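Local coordinates for lipolytic enzyme, G-D-S-L family (Bacteroides thetaiotaomicron, PDB 7BR2), which metabolises the drug diltiazem as a serine esterase of the SGNH (GDSL) hydrolase family in a gut bacterium, at residues 92-97 / 150-155; 138-143 / 204-209. One frame throughout, in Å; residues are numbered along the deposited sequence.

Contacts 1 and 2 lie with their centres about 12 Å apart, and all four segments belong to the SGNH hydrolase part of the chain, with its five-stranded parallel sheet. Along the chain they interleave: segment 92-97 comes after strand 82-85; segment 138-143 lies in the loop that follows strand 131-136; segment 150-155 ends at the start of helix 155-173; segment 204-209 comes just before helix 210-223. The loop between strand 131-136 and helix 155-173 therefore takes part in both, and the two contacts touch. Contact 2 holds His-207 and Asp-204 of a probable Ser-His-Asp triad, and contact 1 brings Tyr-94 near it.

Contact 1: 92-97 / 150-155; sequences SGYYEY and TVFKKK
Lys-155 reaches across to 92-97 with an ammonium group gripped from several directions. Its CG stands anti to the backbone N (chi1 157°), and the chain runs extended until its last torsion bends, which brings Lys-155 NZ within 2.7 Å of Ser-92 OG and 2.8 Å of Gly-93 O. Both are hydrogen bonds given by the lysine; the second comes in tilted from the carbonyl plane. Met-89 O takes a further bond from NZ, and Ser-92 OG is also bonded to Gly-88 O. Lys-155 NZ also sits over one face of the Tyr-94 ring, 3.8 Å from its centroid, a cation-pi contact that probably helps to stabilise the ammonium group where it is buried.

Further back, the root of the lysine covers Tyr-97, with CA over the centre of the ring. Tyr-97 OH is held by Ser-92 O at 2.8 Å and by Thr-158 OG1, which anchors the far end of the ring.

Phe-152 carries the other half. With CG beside its backbone N (chi1 -56°), its ring enters an aromatic cluster: Tyr-94 CB lies over its face, and the Tyr-94 ring turns an edge toward that ring in an offset edge-to-face pair. Phe-152 in turn points its own edge at the face of Tyr-95, centroids 4.8 Å apart and planes at 68°, with CZ over the middle of the tyrosine. Tyr-94 OH bonds to Asn-90.

The backbone of 152-155 is a type II turn with Lys-154 at the N-cap of helix 155-173. The contact thus joins the loop between strand 82-85 and helix 102-125 to the start of helix 155-173, whose Thr-158 and Ile-159 pack on Ser-92, while Phe-105 of helix 102-125 meets Tyr-97 edge-to-face.

Contact 2: 138-143 / 204-209; sequences SPYDET and DRIHPD
Arg-205 and Asp-141 are paired by two bonds that run in opposite directions. Asp-141 N gives to Arg-205 O at 3.1 Å, in the carbonyl plane, and Arg-205 NE returns a bond to Asp-141 O at 2.7 Å, close to the guanidinium plane. A bend at chi3 of Arg-205 (107°) swings the guanidinium to that oxygen, while Arg-205 CD passes 3.4 Å from Tyr-140 OH. An alanine here would leave Asp-141 O without its NE partner and would probably open a gap beside Tyr-140 OH and CZ, where Arg-205 CD now packs. Ile-206 CG1 comes to 3.5 Å from Tyr-140 CD1, at the edge of the ring.

Asp-204 OD1 accepts from Ile-206 N (an Asx turn) and, on its syn lone pair, from His-207 N (an Asx motif), and Asp-204 OD2 takes a 2.6 Å bond from His-207 ND1 in the ring plane. With His-207 NE2 bonded to Ser-28 OG, this is consistent with the Ser-His-Asp triad of SGNH hydrolases.

Farther along, a water bonded to Ser-138 OG, Pro-139 O and Ile-206 O bridges the segments. Asp-141 OD1 accepts from Thr-143 N in an Asx turn, and its OD2 is bonded to Thr-199; Tyr-140 OH is tied to Phe-152 N.

Contact 1: 92-97 / 150-155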
loop_
_atom_site.group_PDB
_atom_site.type_symbol
_atom_site.label_atom_id
_atom_site.label_comp_id
_atom_site.label_asym_id
_atom_site.label_seq_id
_atom_site.Cartn_x
_atom_site.Cartn_y
_atom_site.Cartn_z
ATOM N N SER A 92 5.673 -15.123 -16.021
ATOM C CA SER A 92 6.355 -16.368 -15.692
ATOM C C SER A 92 5.587 -17.604 -16.148
ATOM O O SER A 92 6.204 -18.651 -16.371
ATOM C CB SER A 92 6.595 -16.453 -14.190
ATOM O OG SER A 92 5.427 -16.079 -13.485
ATOM N N GLY A 93 4.273 -17.516 -16.310
ATOM C CA GLY A 93 3.480 -18.671 -16.678
ATOM C C GLY A 93 3.071 -19.516 -15.483
ATOM O O GLY A 93 3.460 -19.276 -14.337
ATOM N N TYR A 94 2.250 -20.531 -15.757
ATOM C CA TYR A 94 1.638 -21.251 -14.645
ATOM C C TYR A 94 1.692 -22.778 -14.766
ATOM O O TYR A 94 2.599 -23.420 -14.221
ATOM C CB TYR A 94 0.188 -20.789 -14.494
ATOM C CG TYR A 94 0.035 -19.327 -14.116
ATOM C CD1 TYR A 94 0.022 -18.942 -12.780
ATOM C CD2 TYR A 94 -0.108 -18.335 -15.090
ATOM C CE1 TYR A 94 -0.127 -17.619 -12.415
ATOM C CE2 TYR A 94 -0.261 -16.992 -14.731
ATOM C CZ TYR A 94 -0.267 -16.650 -13.387
ATOM O OH TYR A 94 -0.407 -15.344 -12.997
ATOM N N TYR A 95 0.730 -23.368 -15.482
ATOM C CA TYR A 95 0.510 -24.814 -15.395
ATOM C C TYR A 95 1.672 -25.611 -15.988
ATOM O O TYR A 95 2.012 -26.690 -15.484
ATOM C CB TYR A 95 -0.810 -25.184 -16.072
ATOM C CG TYR A 95 -2.037 -24.795 -15.271
ATOM C CD1 TYR A 95 -2.624 -23.541 -15.421
ATOM C CD2 TYR A 95 -2.610 -25.683 -14.367
ATOM C CE1 TYR A 95 -3.753 -23.180 -14.693
ATOM C CE2 TYR A 95 -3.741 -25.332 -13.632
ATOM C CZ TYR A 95 -4.309 -24.079 -13.799
ATOM O OH TYR A 95 -5.429 -23.722 -13.070
ATOM N N GLU A 96 2.292 -25.106 -17.059
ATOM C CA GLU A 96 3.353 -25.846 -17.734
ATOM C C GLU A 96 4.564 -26.124 -16.854
ATOM O O GLU A 96 5.408 -26.939 -17.246
ATOM C CB GLU A 96 3.830 -25.097 -18.977
ATOM C CG GLU A 96 2.863 -25.042 -20.145
ATOM C CD GLU A 96 1.847 -23.915 -20.032
ATOM O OE1 GLU A 96 1.570 -23.456 -18.899
ATOM O OE2 GLU A 96 1.366 -23.460 -21.094
ATOM N N TYR A 97 4.690 -25.481 -15.690
ATOM C CA TYR A 97 5.819 -25.800 -14.822
ATOM C C TYR A 97 5.712 -27.206 -14.262
ATOM O O TYR A 97 6.730 -27.772 -13.849
ATOM C CB TYR A 97 5.939 -24.799 -13.668
ATOM C CG TYR A 97 6.590 -23.507 -14.076
ATOM C CD1 TYR A 97 7.960 -23.448 -14.328
ATOM C CD2 TYR A 97 5.841 -22.344 -14.237
ATOM C CE1 TYR A 97 8.571 -22.268 -14.719
ATOM C CE2 TYR A 97 6.443 -21.155 -14.631
ATOM C CZ TYR A 97 7.810 -21.123 -14.874
ATOM O OH TYR A 97 8.425 -19.955 -15.271
ATOM N N THR A 150 -2.609 -26.618 -5.914
ATOM C CA THR A 150 -1.411 -27.321 -6.351
ATOM C C THR A 150 -0.314 -26.328 -6.739
ATOM O O THR A 150 -0.585 -25.315 -7.393
ATOM C CB THR A 150 -1.745 -28.219 -7.541
ATOM O OG1 THR A 150 -2.919 -28.986 -7.236
ATOM C CG2 THR A 150 -0.624 -29.211 -7.752
ATOM N N VAL A 151 0.926 -26.633 -6.359
ATOM C CA VAL A 151 2.045 -25.708 -6.536
ATOM C C VAL A 151 2.573 -25.788 -7.963
ATOM O O VAL A 151 2.862 -26.880 -8.465
ATOM C CB VAL A 151 3.169 -26.024 -5.539
ATOM C CG1 VAL A 151 4.398 -25.174 -5.818
ATOM C CG2 VAL A 151 2.699 -25.829 -4.139
ATOM N N PHE A 152 2.741 -24.629 -8.609
ATOM C CA PHE A 152 3.466 -24.558 -9.877
ATOM C C PHE A 152 4.959 -24.521 -9.563
ATOM O O PHE A 152 5.501 -23.484 -9.183
ATOM C CB PHE A 152 3.004 -23.358 -10.702
ATOM C CG PHE A 152 1.517 -23.348 -10.972
ATOM C CD1 PHE A 152 0.911 -24.414 -11.628
ATOM C CD2 PHE A 152 0.720 -22.305 -10.540
ATOM C CE1 PHE A 152 -0.454 -24.423 -11.869
ATOM C CE2 PHE A 152 -0.654 -22.316 -10.778
ATOM C CZ PHE A 152 -1.235 -23.377 -11.440
ATOM N N LYS A 153 5.629 -25.664 -9.736
ATOM C CA LYS A 153 6.963 -25.850 -9.177
ATOM C C LYS A 153 7.984 -24.946 -9.854
ATOM O O LYS A 153 8.094 -24.914 -11.084
ATOM C CB LYS A 153 7.386 -27.321 -9.301
ATOM C CG LYS A 153 6.662 -28.250 -8.339
ATOM C CD LYS A 153 7.154 -29.694 -8.402
ATOM C CE LYS A 153 6.332 -30.587 -9.318
ATOM N NZ LYS A 153 6.702 -30.488 -10.743
ATOM N N LYS A 154 8.740 -24.224 -9.029
ATOM C CA LYS A 154 9.845 -23.364 -9.440
ATOM C C LYS A 154 9.408 -22.131 -10.237
ATOM O O LYS A 154 10.242 -21.464 -10.864
ATOM C CB LYS A 154 10.913 -24.164 -10.191
ATOM C CG LYS A 154 11.572 -25.208 -9.289
ATOM C CD LYS A 154 12.310 -24.439 -8.196
ATOM C CE LYS A 154 13.068 -25.305 -7.213
ATOM N NZ LYS A 154 13.692 -24.457 -6.157
ATOM N N LYS A 155 8.121 -21.786 -10.174
ATOM C CA LYS A 155 7.621 -20.604 -10.866
ATOM C C LYS A 155 8.240 -19.326 -10.293
ATOM O O LYS A 155 8.628 -18.407 -11.044
ATOM C CB LYS A 155 6.088 -20.606 -10.787
ATOM C CG LYS A 155 5.395 -19.272 -10.943
ATOM C CD LYS A 155 3.882 -19.443 -10.959
ATOM C CE LYS A 155 3.153 -18.101 -11.031
ATOM N NZ LYS A 155 3.392 -17.377 -12.304
#

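Contact 2: 138-143 / 204-209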
loop_
_atom_site.group_PDB
_atom_site.type_symbol
_atom_site.label_atom_id
_atom_site.label_comp_id
_atom_site.label_asym_id
_atom_site.label_seq_id
_atom_site.Cartn_x
_atom_site.Cartn_y
_atom_site.Cartn_z
ATOM N N SER A 138 5.838 -9.010 -5.703
ATOM C CA SER A 138 5.601 -9.986 -4.659
ATOM C C SER A 138 5.668 -11.402 -5.247
ATOM O O SER A 138 5.455 -11.598 -6.443
ATOM C CB SER A 138 4.241 -9.717 -4.001
ATOM O OG SER A 138 3.207 -9.616 -4.963
ATOM N N PRO A 139 5.945 -12.411 -4.424
ATOM C CA PRO A 139 6.299 -13.726 -4.965
ATOM C C PRO A 139 5.112 -14.663 -5.146
ATOM O O PRO A 139 4.032 -14.469 -4.587
ATOM C CB PRO A 139 7.249 -14.274 -3.891
ATOM C CG PRO A 139 6.649 -13.742 -2.603
ATOM C CD PRO A 139 6.060 -12.381 -2.948
ATOM N N TYR A 140 5.340 -15.695 -5.957
ATOM C CA TYR A 140 4.474 -16.869 -5.961
ATOM C C TYR A 140 4.910 -17.791 -4.824
ATOM O O TYR A 140 6.058 -18.254 -4.799
ATOM C CB TYR A 140 4.543 -17.593 -7.302
ATOM C CG TYR A 140 3.690 -18.841 -7.358
ATOM C CD1 TYR A 140 2.319 -18.766 -7.571
ATOM C CD2 TYR A 140 4.252 -20.098 -7.175
ATOM C CE1 TYR A 140 1.534 -19.908 -7.612
ATOM C CE2 TYR A 140 3.469 -21.253 -7.216
ATOM C CZ TYR A 140 2.114 -21.150 -7.432
ATOM O OH TYR A 140 1.339 -22.294 -7.475
ATOM N N ASP A 141 4.015 -18.041 -3.870
ATOM C CA ASP A 141 4.385 -18.783 -2.664
ATOM C C ASP A 141 4.360 -20.281 -2.952
ATOM O O ASP A 141 3.303 -20.912 -2.930
ATOM C CB ASP A 141 3.441 -18.452 -1.521
ATOM C CG ASP A 141 3.921 -19.014 -0.204
ATOM O OD1 ASP A 141 4.920 -19.774 -0.197
ATOM O OD2 ASP A 141 3.271 -18.724 0.819
ATOM N N GLU A 142 5.540 -20.865 -3.148
ATOM C CA GLU A 142 5.680 -22.280 -3.475
ATOM C C GLU A 142 5.689 -23.197 -2.257
ATOM O O GLU A 142 5.441 -24.397 -2.404
ATOM C CB GLU A 142 6.992 -22.483 -4.239
ATOM C CG GLU A 142 7.071 -21.794 -5.582
ATOM C CD GLU A 142 8.459 -21.902 -6.210
ATOM O OE1 GLU A 142 9.371 -22.471 -5.568
ATOM O OE2 GLU A 142 8.610 -21.522 -7.388
ATOM N N THR A 143 5.916 -22.656 -1.057
ATOM C CA THR A 143 6.163 -23.469 0.125
ATOM C C THR A 143 4.960 -23.590 1.058
ATOM O O THR A 143 4.917 -24.518 1.871
ATOM C CB THR A 143 7.379 -22.913 0.884
ATOM O OG1 THR A 143 7.107 -21.589 1.369
ATOM C CG2 THR A 143 8.579 -22.840 -0.042
ATOM N N ASP A 204 -4.549 -18.323 -3.203
ATOM C CA ASP A 204 -4.136 -18.992 -4.429
ATOM C C ASP A 204 -2.636 -18.908 -4.669
ATOM O O ASP A 204 -2.177 -19.218 -5.780
ATOM C CB ASP A 204 -4.878 -18.420 -5.644
ATOM C CG ASP A 204 -4.557 -16.948 -5.897
ATOM O OD1 ASP A 204 -3.754 -16.347 -5.142
ATOM O OD2 ASP A 204 -5.106 -16.386 -6.866
ATOM N N ARG A 205 -1.865 -18.476 -3.674
ATOM C CA ARG A 205 -0.415 -18.344 -3.730
ATOM C C ARG A 205 0.038 -17.184 -4.611
ATOM O O ARG A 205 1.259 -16.949 -4.739
ATOM C CB ARG A 205 0.261 -19.632 -4.222
ATOM C CG ARG A 205 -0.306 -20.897 -3.593
ATOM C CD ARG A 205 0.339 -22.130 -4.186
ATOM N NE ARG A 205 1.245 -22.706 -3.210
ATOM C CZ ARG A 205 0.959 -23.723 -2.414
ATOM N NH1 ARG A 205 1.882 -24.133 -1.569
ATOM N NH2 ARG A 205 -0.212 -24.350 -2.485
ATOM N N ILE A 206 -0.896 -16.451 -5.225
ATOM C CA ILE A 206 -0.599 -15.443 -6.236
ATOM C C ILE A 206 -1.024 -14.054 -5.781
ATOM O O ILE A 206 -0.235 -13.104 -5.820
ATOM C CB ILE A 206 -1.269 -15.795 -7.581
ATOM C CG1 ILE A 206 -0.768 -17.152 -8.078
ATOM C CG2 ILE A 206 -1.097 -14.660 -8.593
ATOM C CD1 ILE A 206 -1.614 -17.740 -9.186
ATOM N N HIS A 207 -2.280 -13.916 -5.344
ATOM C CA HIS A 207 -2.883 -12.625 -5.066
ATOM C C HIS A 207 -2.931 -12.385 -3.563
ATOM O O HIS A 207 -3.764 -12.983 -2.873
ATOM C CB HIS A 207 -4.289 -12.565 -5.674
ATOM C CG HIS A 207 -4.296 -12.762 -7.160
ATOM N ND1 HIS A 207 -4.583 -13.973 -7.753
ATOM C CD2 HIS A 207 -3.995 -11.909 -8.172
ATOM C CE1 HIS A 207 -4.487 -13.849 -9.067
ATOM N NE2 HIS A 207 -4.125 -12.608 -9.347
ATOM N N PRO A 208 -2.075 -11.524 -3.011
ATOM C CA PRO A 208 -2.098 -11.270 -1.563
ATOM C C PRO A 208 -3.412 -10.680 -1.083
ATOM O O PRO A 208 -4.061 -9.896 -1.778
ATOM C CB PRO A 208 -0.950 -10.275 -1.358
ATOM C CG PRO A 208 -0.048 -10.471 -2.529
ATOM C CD PRO A 208 -0.961 -10.825 -3.679
ATOM N N ASP A 209 -3.784 -11.062 0.136
ATOM C CA ASP A 209 -4.918 -10.499 0.851
ATOM C C ASP A 209 -4.504 -9.146 1.446
ATOM O O ASP A 209 -3.389 -8.664 1.232
ATOM C CB ASP A 209 -5.380 -11.508 1.908
ATOM C CG ASP A 209 -6.824 -11.330 2.338
ATOM O OD1 ASP A 209 -7.438 -10.289 2.045
ATOM O OD2 ASP A 209 -7.345 -12.250 3.011
HETATM O O HOH W 1 2.453 -12.192 -4.944
#